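Long-range contacts in uncharacterized protein (Escherichia coli O157:H7, PDB 4ZV9), which is of unknown function but, as a member of the dienelactone hydrolase family of alpha/beta hydrolases, probably hydrolyses ester or lactone bonds: residues Y19-G24 with F107-E112; G209-S214 with S221-A226; G154-T159 with T178-G183; I12-I17 with Y31-A36; A139-P144 with A163-P168. All coordinates share one frame; numbering follows the deposited sequence.

Interaction 1: residues Y19-G24 with F107-E112; sequences YPSPNG and FFAAIE. With GOL (glycerol), chain H.
The ring of Y19 meets A109 at its edge: the methyl CB of A109 lies in the ring plane, 3.9 Å from Y19 CE2. That same CE2 comes within 3.6 Å of A110 N, and CZ one atom further round is 3.8 Å from A110 CB, which lays the phenol along the A109-A110 link rather than on one methyl alone. The contact is part of the sheet-to-helix layering of the alpha/beta-hydrolase fold, joining outer strand 12-21 to helix 100-116; the two short axes pass 7.7 Å apart at 129°. Y19 CG sits between its backbone N and carbonyl carbon (chi1 67°), and V28 and P75 also touch the Y19 side chain. Polar ends are held by the residue just before F107: Y19 OH bonds to D106 O and S21 OG to D106 OD1. No hydrogen bond runs directly from one segment to the other. Instead a water donates to both carbonyls, P20 O and A109 O, at 2.7 Å each, while P20 O itself lies against the A109 methyl. The chain then reverses in a type I turn from S21 to G24. Beside the turn a glycerol, probably from the crystallisation liquor, touches A109 and lies close to E112, where its very short approach is doubtful; its O1 donates to N23 OD1 at 3.2 Å.

Interaction 2: residues G209-S214 with S221-A226; sequences GFHNDS and SAADLA
F210 and H211, adjacent in a type I turn, turn their rings onto different parts of helix 220-237. F210 has its CG between backbone N and carbonyl carbon (chi1 67°), which sends the ring to the helix with CD1 3.6 Å from A222 CB. One turn later A226 CB stands near the ring plane at the edge, 4.0 Å from F210 CE1. H211 differs, its CG trans to the backbone N (chi1 -173°), and presents the CD2 edge of the imidazole to the carbonyl of A223, with A223 O in the ring plane 3.7 Å away. The A223 methyl lies against the turn backbone, its CB 3.7 Å from F210 O, and the backbones approach to 4.4 Å between H211 CA and A223 CA. Segment 209-214 probably follows directly on the catalytic histidine, as in other dienelactone hydrolases. Across the contact there is no hydrogen bond: methyls meet the F210 ring, the H211 carbon edge meets a carbonyl oxygen, and the nitrogens of H211 bond outward, ND1 to Y57 and NE2 to N2. The buried imidazole is therefore fixed in rotation from both nitrogens while its carbon edge faces the helix.

Interaction 3: residues G154-T159 with T178-G183; sequences GRQAPT and TRINEG
Q156 folds its side chain back toward I180 with CG beside its backbone N (chi1 -40°) and a bend at chi2 (-59°), and this brings its amide to the helical turn 178-181. The I180 torsions complement it: CG2 is trans to the backbone N and lies beside the Q156 amide, 3.7 Å from NE2. Both segments come after strands of the alpha/beta-hydrolase core, and the contact joins the loop after strand 148-151 to the short helix after strand 169-174, on the side of the sheet where this fold carries its catalytic loops. The polar link is a single hydrogen bond, Q156 NE2 to I180 O at 2.9 Å. It is bent, 138° at the hydrogen, and although I180 O lies in the Q156 amide plane, the donor stands above the carbonyl plane. G183 N reaches the same oxygen from the opposite face, so I180 O is gripped by two donors. The aliphatic part of Q156 also serves: CG packs on the G183 backbone, 3.6 Å from G183 O. F173 of the neighbouring strand touches both Q156 and I180 and backs the pair. I180 also sets both branches against the backbone at G154 and R155. Its CD1 lies 3.7 Å from R155 N, and its CG2 sits 3.6 Å from G154 O.

Interaction 4: residues I12-I17 with Y31-A36; sequences IFAEYI and YLVKPA
A14 and V33 face each other across the two strands, A14 CB 4.0 Å from V33 CG2, and form the middle of an apolar row. I12 extends it with CB at V33 CG1, and Y31 closes the other side, its hydroxyl end over the A14 methyl with OH 3.4 Å from CB. Y31 CG is trans to its backbone N (chi1 -175°), which lays the ring along this row. Next comes Y16: Y31 CD1 stands 3.5 Å above one face of its ring, offset toward the rim, with the planes at 44°. On the other side of the sheet I17 CG2 meets L32 CD2 at 4.0 Å. The backbone follows regular antiparallel pairing, F13 with K34 and E15 with L32 each exchanging two hydrogen bonds, F13 N to K34 O and L32 N to E15 O both at 2.8 Å. A water donates to both F13 O and L32 O. At the polar edge E15 OE2 lies 4.3 Å from K34 NZ, beyond a salt bridge; K34 bonds instead to Q119 and Y117. Y31 OH goes to R63 and Y16 OH to E59, on helix 56-67. The whole is an antiparallel beta hairpin, strands 12-21 and 28-35, that forms one edge of the central sheet of this alpha/beta-hydrolase fold.

Interaction 5: residues A139-P144 with A163-P168; sequences AAVAYP and AKIEAP
K164 opens the contact by laying its CB 3.8 Å from V141 O, at the last turn of helix 132-142. In this alpha/beta-hydrolase fold that helix follows the modified C130, probably the position of the nucleophile, as in dienelactone hydrolases, and the segment 163-168 leads into strand 169-174. A water lies between K164 O and V141 O, though too many acceptors surround it for every bond to be made at once. I165 comes next and turns both branches to the helix: CG2 lies 4.0 Å from the A140 methyl CB, and CG1 crosses V141 with 3.9 Å to CG2. The I165 CG1 is trans to its carbonyl carbon (chi1 -64°), the placement that lets it reach V141. The backbone there is close too, since I165 CA stands 3.6 Å from A140 O. A157, from the loop after strand 148-151, completes this small apolar patch against V141 and I165. E166 lies over P144, its CB at 3.3 Å from P144 O, and its chain, bent at chi2, carries the carboxylate away; a long, weak ion pair reaches K196. A167 closes the walk on the buried side, its CB loosely facing the A140 methyl. No direct hydrogen bond joins the segments. A water does so instead: it accepts from A167 N at 2.8 Å and donates to A140 O and Y143 O.

In the fold
Interactions 1 and 2 are buried, interactions 4 and 5 partly so, and interaction 3 lies at the surface. Interactions 1 and 4 share strand 12-21: in 4 it pairs as a hairpin with four backbone bonds, in 1 its end packs on a helix, bridged by a water and by side chains bonded to D106. Interactions 1 and 5 adjoin, E112 OE2 probably bonding Y143 OH at 2.6 Å and F108 packing on A139. Interactions 3 and 5 also touch, through A157 with V141 and I165. Interaction 2 touches none of the others; its centre is about 19 Å from that of interaction 3. Methyl packing dominates 1, 2 and 5, whereas interaction 3 alone carries a direct side-chain hydrogen bond across.

Interaction 1: residues Y19-G24 with F107-E112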
# COMPACT_ATOMS: atom_id res chain seq x y z
N TYR A 19 -1.38 17.17 1.41
CA TYR A 19 -2.36 16.94 2.48
C TYR A 19 -1.65 17.11 3.82
O TYR A 19 -0.42 17.00 3.89
CB TYR A 19 -2.98 15.54 2.34
CG TYR A 19 -2.00 14.41 2.57
CD1 TYR A 19 -1.24 13.88 1.54
CD2 TYR A 19 -1.82 13.88 3.85
CE1 TYR A 19 -0.34 12.85 1.76
CE2 TYR A 19 -0.92 12.86 4.08
CZ TYR A 19 -0.19 12.34 3.03
OH TYR A 19 0.72 11.35 3.27
N PRO A 20 -2.40 17.39 4.89
CA PRO A 20 -1.75 17.61 6.17
C PRO A 20 -1.36 16.35 6.93
O PRO A 20 -2.12 15.37 6.98
CB PRO A 20 -2.78 18.43 6.95
CG PRO A 20 -4.09 17.99 6.40
CD PRO A 20 -3.85 17.63 4.96
N SER A 21 -0.19 16.39 7.55
CA SER A 21 0.31 15.32 8.40
C SER A 21 0.91 16.00 9.63
O SER A 21 2.14 16.14 9.72
CB SER A 21 1.35 14.47 7.66
OG SER A 21 1.83 13.42 8.48
N PRO A 22 0.06 16.43 10.57
CA PRO A 22 0.52 17.18 11.75
C PRO A 22 1.52 16.46 12.65
O PRO A 22 2.30 17.11 13.34
CB PRO A 22 -0.78 17.52 12.51
CG PRO A 22 -1.81 16.57 11.99
CD PRO A 22 -1.39 16.16 10.62
N ASN A 23 1.50 15.13 12.64
CA ASN A 23 2.43 14.34 13.46
C ASN A 23 3.53 13.71 12.60
O ASN A 23 4.30 12.90 13.08
CB ASN A 23 1.66 13.25 14.18
CG ASN A 23 0.55 13.82 15.03
OD1 ASN A 23 -0.60 13.47 14.86
ND2 ASN A 23 0.89 14.75 15.91
N GLY A 24 3.60 14.12 11.35
CA GLY A 24 4.61 13.65 10.43
C GLY A 24 5.39 14.83 9.89
O GLY A 24 5.94 15.61 10.66
N PHE A 107 1.79 8.28 6.25
CA PHE A 107 0.89 7.31 5.62
C PHE A 107 -0.41 7.15 6.40
O PHE A 107 -1.48 7.03 5.81
CB PHE A 107 1.60 5.98 5.36
CG PHE A 107 2.74 6.09 4.39
CD1 PHE A 107 2.48 6.26 3.05
CD2 PHE A 107 4.05 6.08 4.82
CE1 PHE A 107 3.51 6.42 2.15
CE2 PHE A 107 5.09 6.24 3.93
CZ PHE A 107 4.82 6.41 2.59
N PHE A 108 -0.31 7.20 7.73
CA PHE A 108 -1.50 7.18 8.59
C PHE A 108 -2.36 8.42 8.31
O PHE A 108 -3.57 8.32 8.18
CB PHE A 108 -1.08 7.12 10.06
CG PHE A 108 -0.58 5.76 10.53
CD1 PHE A 108 -0.35 4.72 9.63
CD2 PHE A 108 -0.24 5.57 11.85
CE1 PHE A 108 0.14 3.49 10.07
CE2 PHE A 108 0.24 4.34 12.31
CZ PHE A 108 0.44 3.30 11.41
N ALA A 109 -1.71 9.57 8.15
CA ALA A 109 -2.42 10.82 7.85
C ALA A 109 -3.11 10.75 6.48
O ALA A 109 -4.16 11.34 6.28
CB ALA A 109 -1.46 11.99 7.89
N ALA A 110 -2.52 10.02 5.54
CA ALA A 110 -3.13 9.84 4.22
C ALA A 110 -4.44 9.03 4.35
O ALA A 110 -5.43 9.33 3.67
CB ALA A 110 -2.18 9.13 3.28
N ILE A 111 -4.45 8.04 5.23
CA ILE A 111 -5.68 7.28 5.50
C ILE A 111 -6.77 8.24 6.00
O ILE A 111 -7.91 8.22 5.53
CB ILE A 111 -5.46 6.17 6.55
CG1 ILE A 111 -4.53 5.09 6.00
CG2 ILE A 111 -6.81 5.53 6.95
CD1 ILE A 111 -4.04 4.08 7.03
N GLU A 112 -6.41 9.07 6.96
CA GLU A 112 -7.37 10.00 7.55
C GLU A 112 -7.89 11.01 6.53
O GLU A 112 -9.07 11.33 6.53
CB GLU A 112 -6.78 10.68 8.80
CG GLU A 112 -6.47 9.70 9.93
CD GLU A 112 -5.96 10.37 11.20
OE1 GLU A 112 -6.18 11.60 11.37
OE2 GLU A 112 -5.34 9.64 12.02
C1 GOL H . -1.17 10.13 12.35
O1 GOL H . -0.44 10.61 13.48
C2 GOL H . -2.22 11.14 11.89
O2 GOL H . -1.59 12.32 11.39
C3 GOL H . -3.14 11.56 13.03
O3 GOL H . -3.73 10.42 13.66
O HOH W 1 -4.44 13.95 6.93

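Interaction 2: residues G209-S214 with S221-A226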
# COMPACT_ATOMS: atom_id res chain seq x y z
N GLY A 209 9.63 -8.65 -3.92
CA GLY A 209 9.62 -7.72 -5.05
C GLY A 209 9.05 -8.30 -6.33
O GLY A 209 9.18 -7.68 -7.40
N PHE A 210 8.39 -9.46 -6.27
CA PHE A 210 7.91 -10.12 -7.50
C PHE A 210 6.85 -9.35 -8.27
O PHE A 210 6.66 -9.59 -9.46
CB PHE A 210 7.46 -11.59 -7.28
CG PHE A 210 6.22 -11.73 -6.44
CD1 PHE A 210 4.96 -11.50 -6.97
CD2 PHE A 210 6.31 -12.15 -5.12
CE1 PHE A 210 3.81 -11.64 -6.20
CE2 PHE A 210 5.17 -12.32 -4.35
CZ PHE A 210 3.92 -12.06 -4.89
N HIS A 211 6.16 -8.43 -7.61
CA HIS A 211 5.17 -7.59 -8.28
C HIS A 211 5.82 -6.38 -8.96
O HIS A 211 5.20 -5.75 -9.82
CB HIS A 211 4.13 -7.11 -7.28
CG HIS A 211 2.99 -6.38 -7.91
ND1 HIS A 211 2.94 -5.00 -7.99
CD2 HIS A 211 1.86 -6.84 -8.52
CE1 HIS A 211 1.83 -4.65 -8.61
NE2 HIS A 211 1.16 -5.74 -8.94
N ASN A 212 7.06 -6.05 -8.59
CA ASN A 212 7.73 -4.88 -9.14
C ASN A 212 8.33 -5.18 -10.51
O ASN A 212 9.43 -5.70 -10.63
CB ASN A 212 8.79 -4.33 -8.19
CG ASN A 212 9.33 -2.96 -8.63
OD1 ASN A 212 9.24 -2.59 -9.81
ND2 ASN A 212 9.88 -2.19 -7.67
N ASP A 213 7.59 -4.78 -11.54
CA ASP A 213 7.98 -5.01 -12.93
C ASP A 213 9.17 -4.15 -13.41
O ASP A 213 9.64 -4.35 -14.53
CB ASP A 213 6.76 -4.84 -13.83
CG ASP A 213 6.02 -3.56 -13.56
OD1 ASP A 213 6.51 -2.51 -14.01
OD2 ASP A 213 4.98 -3.60 -12.86
N SER A 214 9.70 -3.27 -12.57
CA SER A 214 10.89 -2.50 -12.93
C SER A 214 12.18 -3.16 -12.40
O SER A 214 13.28 -2.61 -12.59
CB SER A 214 10.79 -1.06 -12.41
OG SER A 214 10.90 -1.00 -10.98
N SER A 221 3.59 -14.12 -13.62
CA SER A 221 2.56 -15.04 -13.17
C SER A 221 2.14 -14.78 -11.71
O SER A 221 0.95 -14.70 -11.40
CB SER A 221 3.05 -16.48 -13.36
OG SER A 221 1.99 -17.37 -13.11
N ALA A 222 3.12 -14.64 -10.82
CA ALA A 222 2.83 -14.38 -9.42
C ALA A 222 2.24 -12.98 -9.24
O ALA A 222 1.30 -12.78 -8.48
CB ALA A 222 4.08 -14.55 -8.58
N ALA A 223 2.80 -12.00 -9.96
CA ALA A 223 2.35 -10.61 -9.87
C ALA A 223 0.88 -10.49 -10.25
O ALA A 223 0.09 -9.90 -9.51
CB ALA A 223 3.19 -9.72 -10.78
N ASP A 224 0.53 -11.07 -11.40
CA ASP A 224 -0.84 -11.01 -11.91
C ASP A 224 -1.81 -11.72 -10.98
O ASP A 224 -2.90 -11.21 -10.73
CB ASP A 224 -0.93 -11.60 -13.32
CG ASP A 224 -0.27 -10.73 -14.37
OD1 ASP A 224 0.11 -9.58 -14.07
OD2 ASP A 224 -0.13 -11.18 -15.52
N LEU A 225 -1.43 -12.90 -10.48
CA LEU A 225 -2.29 -13.66 -9.57
C LEU A 225 -2.52 -12.90 -8.27
O LEU A 225 -3.65 -12.76 -7.80
CB LEU A 225 -1.69 -15.03 -9.29
CG LEU A 225 -2.48 -15.96 -8.36
CD1 LEU A 225 -3.88 -16.24 -8.88
CD2 LEU A 225 -1.70 -17.27 -8.20
N ALA A 226 -1.44 -12.38 -7.69
CA ALA A 226 -1.56 -11.57 -6.47
C ALA A 226 -2.44 -10.34 -6.69
O ALA A 226 -3.25 -9.96 -5.82
CB ALA A 226 -0.19 -11.16 -5.97

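Interaction 3: residues G154-T159 with T178-G183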
# COMPACT_ATOMS: atom_id res chain seq x y z
N GLY A 154 5.92 -7.80 3.32
CA GLY A 154 6.31 -6.79 4.30
C GLY A 154 6.33 -7.28 5.72
O GLY A 154 5.80 -8.35 6.04
N ARG A 155 6.97 -6.49 6.58
CA ARG A 155 7.07 -6.81 8.01
C ARG A 155 5.71 -7.08 8.65
O ARG A 155 4.75 -6.36 8.43
CB ARG A 155 7.77 -5.71 8.80
CG ARG A 155 9.25 -5.98 9.05
CD ARG A 155 9.98 -4.78 9.66
NE ARG A 155 9.19 -4.16 10.71
CZ ARG A 155 9.48 -3.00 11.28
NH1 ARG A 155 10.54 -2.29 10.91
NH2 ARG A 155 8.69 -2.53 12.24
N GLN A 156 5.68 -8.08 9.50
CA GLN A 156 4.47 -8.50 10.18
C GLN A 156 4.08 -7.47 11.24
O GLN A 156 4.88 -6.63 11.62
CB GLN A 156 4.72 -9.85 10.87
CG GLN A 156 5.56 -10.85 10.09
CD GLN A 156 4.99 -11.24 8.73
OE1 GLN A 156 3.87 -10.89 8.38
NE2 GLN A 156 5.77 -12.01 7.98
N ALA A 157 2.83 -7.51 11.70
CA ALA A 157 2.39 -6.67 12.80
C ALA A 157 3.02 -7.24 14.07
O ALA A 157 3.28 -8.44 14.13
CB ALA A 157 0.88 -6.70 12.93
N PRO A 158 3.29 -6.40 15.08
CA PRO A 158 3.80 -6.91 16.35
C PRO A 158 2.78 -7.89 16.98
O PRO A 158 1.59 -7.57 17.06
CB PRO A 158 3.95 -5.65 17.20
CG PRO A 158 4.07 -4.53 16.24
CD PRO A 158 3.21 -4.92 15.07
N THR A 159 3.25 -9.05 17.44
CA THR A 159 2.35 -10.08 17.96
C THR A 159 1.42 -9.58 19.07
O THR A 159 0.23 -9.91 19.07
CB THR A 159 3.12 -11.30 18.49
OG1 THR A 159 3.93 -11.84 17.45
CG2 THR A 159 2.17 -12.38 18.99
N THR A 178 12.99 -15.35 2.84
CA THR A 178 13.14 -15.92 4.17
C THR A 178 13.12 -14.94 5.33
O THR A 178 12.58 -15.27 6.37
CB THR A 178 14.43 -16.76 4.27
OG1 THR A 178 15.55 -15.94 3.94
CG2 THR A 178 14.37 -17.96 3.32
N ARG A 179 13.67 -13.73 5.15
CA ARG A 179 13.68 -12.73 6.23
C ARG A 179 12.26 -12.34 6.67
O ARG A 179 11.98 -12.25 7.86
CB ARG A 179 14.46 -11.47 5.85
CG ARG A 179 15.96 -11.67 5.76
CD ARG A 179 16.70 -10.38 5.39
NE ARG A 179 18.15 -10.50 5.32
CZ ARG A 179 18.99 -10.31 6.34
NH1 ARG A 179 18.54 -10.03 7.57
NH2 ARG A 179 20.29 -10.44 6.15
N ILE A 180 11.37 -12.14 5.72
CA ILE A 180 9.97 -11.80 6.05
C ILE A 180 9.19 -13.01 6.50
O ILE A 180 8.46 -12.97 7.50
CB ILE A 180 9.26 -11.18 4.83
CG1 ILE A 180 9.81 -9.79 4.55
CG2 ILE A 180 7.75 -11.14 5.02
CD1 ILE A 180 9.70 -8.82 5.70
N ASN A 181 9.35 -14.11 5.77
CA ASN A 181 8.64 -15.35 6.10
C ASN A 181 8.93 -15.87 7.50
O ASN A 181 8.08 -16.54 8.09
CB ASN A 181 8.96 -16.43 5.06
CG ASN A 181 8.48 -16.07 3.67
OD1 ASN A 181 7.75 -15.10 3.48
ND2 ASN A 181 8.88 -16.86 2.68
N GLU A 182 10.11 -15.59 8.03
CA GLU A 182 10.50 -16.03 9.38
C GLU A 182 9.49 -15.62 10.42
O GLU A 182 9.24 -16.35 11.36
CB GLU A 182 11.81 -15.35 9.79
CG GLU A 182 12.73 -16.17 10.67
CD GLU A 182 14.07 -15.48 10.87
OE1 GLU A 182 14.26 -14.36 10.35
OE2 GLU A 182 14.94 -16.08 11.53
N GLY A 183 8.95 -14.42 10.27
CA GLY A 183 7.98 -13.89 11.23
C GLY A 183 6.52 -14.24 10.97
O GLY A 183 5.66 -14.00 11.82

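Interaction 4: residues I12-I17 with Y31-A36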
# COMPACT_ATOMS: atom_id res chain seq x y z
N ILE A 12 -8.60 7.41 -16.32
CA ILE A 12 -8.13 7.86 -15.00
C ILE A 12 -7.79 9.34 -15.03
O ILE A 12 -7.59 9.92 -16.10
CB ILE A 12 -6.96 7.01 -14.47
CG1 ILE A 12 -5.71 7.09 -15.36
CG2 ILE A 12 -7.38 5.56 -14.33
CD1 ILE A 12 -4.73 8.18 -15.00
N PHE A 13 -7.82 9.96 -13.85
CA PHE A 13 -7.45 11.34 -13.70
C PHE A 13 -6.43 11.42 -12.57
O PHE A 13 -6.76 11.17 -11.41
CB PHE A 13 -8.64 12.25 -13.41
CG PHE A 13 -8.25 13.66 -13.11
CD1 PHE A 13 -7.79 14.48 -14.13
CD2 PHE A 13 -8.26 14.15 -11.82
CE1 PHE A 13 -7.40 15.79 -13.86
CE2 PHE A 13 -7.86 15.46 -11.55
CZ PHE A 13 -7.43 16.28 -12.57
N ALA A 14 -5.20 11.81 -12.91
CA ALA A 14 -4.10 11.87 -11.95
C ALA A 14 -3.57 13.28 -11.70
O ALA A 14 -3.46 14.07 -12.64
CB ALA A 14 -2.95 11.00 -12.44
N GLU A 15 -3.27 13.59 -10.45
CA GLU A 15 -2.70 14.89 -10.09
C GLU A 15 -1.93 14.77 -8.80
O GLU A 15 -2.24 13.91 -7.97
CB GLU A 15 -3.78 15.99 -9.96
CG GLU A 15 -4.74 15.80 -8.80
CD GLU A 15 -5.83 16.86 -8.72
OE1 GLU A 15 -5.66 17.96 -9.30
OE2 GLU A 15 -6.85 16.57 -8.06
N TYR A 16 -0.93 15.63 -8.63
CA TYR A 16 -0.21 15.70 -7.36
C TYR A 16 -0.97 16.64 -6.47
O TYR A 16 -1.52 17.65 -6.94
CB TYR A 16 1.24 16.17 -7.54
CG TYR A 16 2.07 15.17 -8.30
CD1 TYR A 16 2.57 14.03 -7.66
CD2 TYR A 16 2.35 15.35 -9.65
CE1 TYR A 16 3.33 13.11 -8.36
CE2 TYR A 16 3.10 14.43 -10.35
CZ TYR A 16 3.56 13.28 -9.70
OH TYR A 16 4.28 12.38 -10.42
N ILE A 17 -1.04 16.31 -5.19
CA ILE A 17 -1.72 17.13 -4.22
C ILE A 17 -0.85 17.23 -3.00
O ILE A 17 0.20 16.58 -2.92
CB ILE A 17 -3.07 16.52 -3.77
CG1 ILE A 17 -2.86 15.18 -3.03
CG2 ILE A 17 -4.01 16.34 -4.96
CD1 ILE A 17 -4.08 14.75 -2.24
N TYR A 31 0.51 11.54 -4.87
CA TYR A 31 -0.03 11.31 -6.20
C TYR A 31 -1.44 10.75 -6.04
O TYR A 31 -1.62 9.63 -5.51
CB TYR A 31 0.88 10.33 -6.93
CG TYR A 31 0.57 10.06 -8.39
CD1 TYR A 31 0.61 11.07 -9.34
CD2 TYR A 31 0.33 8.76 -8.82
CE1 TYR A 31 0.40 10.79 -10.68
CE2 TYR A 31 0.12 8.47 -10.16
CZ TYR A 31 0.13 9.48 -11.08
OH TYR A 31 -0.10 9.17 -12.41
N LEU A 32 -2.44 11.54 -6.41
CA LEU A 32 -3.83 11.16 -6.27
C LEU A 32 -4.39 10.76 -7.64
O LEU A 32 -4.34 11.57 -8.57
CB LEU A 32 -4.63 12.35 -5.73
CG LEU A 32 -6.14 12.15 -5.49
CD1 LEU A 32 -6.37 11.26 -4.29
CD2 LEU A 32 -6.81 13.50 -5.24
N VAL A 33 -4.95 9.55 -7.77
CA VAL A 33 -5.54 9.11 -9.03
C VAL A 33 -6.98 8.67 -8.82
O VAL A 33 -7.25 7.85 -7.94
CB VAL A 33 -4.76 7.94 -9.67
CG1 VAL A 33 -5.18 7.79 -11.13
CG2 VAL A 33 -3.26 8.17 -9.59
N LYS A 34 -7.90 9.19 -9.64
CA LYS A 34 -9.33 8.87 -9.55
C LYS A 34 -9.82 8.26 -10.85
O LYS A 34 -9.25 8.53 -11.91
CB LYS A 34 -10.15 10.15 -9.39
CG LYS A 34 -9.80 11.02 -8.22
CD LYS A 34 -10.50 12.37 -8.33
CE LYS A 34 -10.15 13.23 -7.13
NZ LYS A 34 -10.62 14.63 -7.26
N PRO A 35 -10.90 7.47 -10.79
CA PRO A 35 -11.56 7.05 -12.02
C PRO A 35 -12.06 8.33 -12.71
O PRO A 35 -12.58 9.22 -12.04
CB PRO A 35 -12.75 6.20 -11.53
CG PRO A 35 -12.36 5.74 -10.17
CD PRO A 35 -11.50 6.84 -9.60
N ALA A 36 -11.86 8.44 -14.02
CA ALA A 36 -12.24 9.65 -14.75
C ALA A 36 -13.75 9.89 -14.76
O ALA A 36 -14.21 11.03 -14.72
CB ALA A 36 -11.72 9.61 -16.18
O HOH W 2 -6.85 12.75 -9.19

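Interaction 5: residues A139-P144 with A163-P168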
# COMPACT_ATOMS: atom_id res chain seq x y z
N ALA A 139 -0.93 -0.11 9.94
CA ALA A 139 -2.21 0.61 9.79
C ALA A 139 -3.38 -0.25 10.26
O ALA A 139 -4.32 0.27 10.89
CB ALA A 139 -2.42 1.04 8.35
N ALA A 140 -3.33 -1.56 9.98
CA ALA A 140 -4.38 -2.46 10.44
C ALA A 140 -4.44 -2.48 11.97
O ALA A 140 -5.52 -2.57 12.54
CB ALA A 140 -4.15 -3.87 9.91
N VAL A 141 -3.28 -2.40 12.62
CA VAL A 141 -3.21 -2.34 14.06
C VAL A 141 -3.81 -1.03 14.57
O VAL A 141 -4.59 -1.01 15.51
CB VAL A 141 -1.76 -2.48 14.57
CG1 VAL A 141 -1.62 -2.07 16.04
CG2 VAL A 141 -1.25 -3.90 14.36
N ALA A 142 -3.45 0.08 13.94
CA ALA A 142 -3.85 1.40 14.42
C ALA A 142 -5.28 1.89 14.12
O ALA A 142 -5.80 2.70 14.86
CB ALA A 142 -2.85 2.44 13.90
N TYR A 143 -5.89 1.43 13.03
CA TYR A 143 -7.20 1.95 12.59
C TYR A 143 -8.28 0.87 12.58
O TYR A 143 -8.41 0.15 11.60
CB TYR A 143 -7.08 2.60 11.20
CG TYR A 143 -6.29 3.88 11.25
CD1 TYR A 143 -4.91 3.87 11.14
CD2 TYR A 143 -6.92 5.11 11.48
CE1 TYR A 143 -4.18 5.04 11.23
CE2 TYR A 143 -6.20 6.29 11.57
CZ TYR A 143 -4.83 6.25 11.44
OH TYR A 143 -4.10 7.40 11.54
N PRO A 144 -9.09 0.80 13.65
CA PRO A 144 -10.11 -0.24 13.69
C PRO A 144 -11.16 -0.14 12.58
O PRO A 144 -11.78 -1.14 12.24
CB PRO A 144 -10.74 -0.10 15.09
CG PRO A 144 -10.33 1.25 15.57
CD PRO A 144 -9.02 1.56 14.91
N ALA A 163 -4.53 -8.44 18.48
CA ALA A 163 -5.92 -8.38 18.95
C ALA A 163 -6.63 -7.08 18.53
O ALA A 163 -7.85 -7.07 18.37
CB ALA A 163 -5.99 -8.56 20.47
N LYS A 164 -5.87 -6.01 18.33
CA LYS A 164 -6.45 -4.72 17.94
C LYS A 164 -6.92 -4.66 16.48
O LYS A 164 -7.74 -3.81 16.12
CB LYS A 164 -5.43 -3.60 18.16
CG LYS A 164 -5.04 -3.33 19.60
CD LYS A 164 -3.99 -2.22 19.65
CE LYS A 164 -3.55 -1.78 21.03
NZ LYS A 164 -2.71 -2.79 21.72
N ILE A 165 -6.40 -5.56 15.64
CA ILE A 165 -6.71 -5.55 14.19
C ILE A 165 -8.17 -5.88 13.87
O ILE A 165 -8.71 -6.87 14.39
CB ILE A 165 -5.80 -6.53 13.41
CG1 ILE A 165 -4.34 -6.08 13.52
CG2 ILE A 165 -6.22 -6.60 11.95
CD1 ILE A 165 -3.33 -7.08 12.98
N GLU A 166 -8.81 -5.04 13.06
CA GLU A 166 -10.18 -5.28 12.61
C GLU A 166 -10.29 -5.37 11.07
O GLU A 166 -11.19 -6.04 10.56
CB GLU A 166 -11.15 -4.22 13.13
CG GLU A 166 -11.20 -4.09 14.65
CD GLU A 166 -11.53 -5.39 15.37
OE1 GLU A 166 -12.32 -6.20 14.86
OE2 GLU A 166 -10.99 -5.61 16.47
N ALA A 167 -9.38 -4.73 10.35
CA ALA A 167 -9.38 -4.79 8.90
C ALA A 167 -9.05 -6.20 8.41
O ALA A 167 -8.05 -6.78 8.83
CB ALA A 167 -8.36 -3.81 8.33
N PRO A 168 -9.88 -6.73 7.49
CA PRO A 168 -9.57 -8.01 6.84
C PRO A 168 -8.24 -7.92 6.10
O PRO A 168 -8.03 -6.97 5.34
CB PRO A 168 -10.72 -8.19 5.85
CG PRO A 168 -11.86 -7.45 6.47
CD PRO A 168 -11.24 -6.26 7.15
O HOH W 3 -8.06 -2.55 11.54
O HOH W 4 -7.58 -1.47 15.11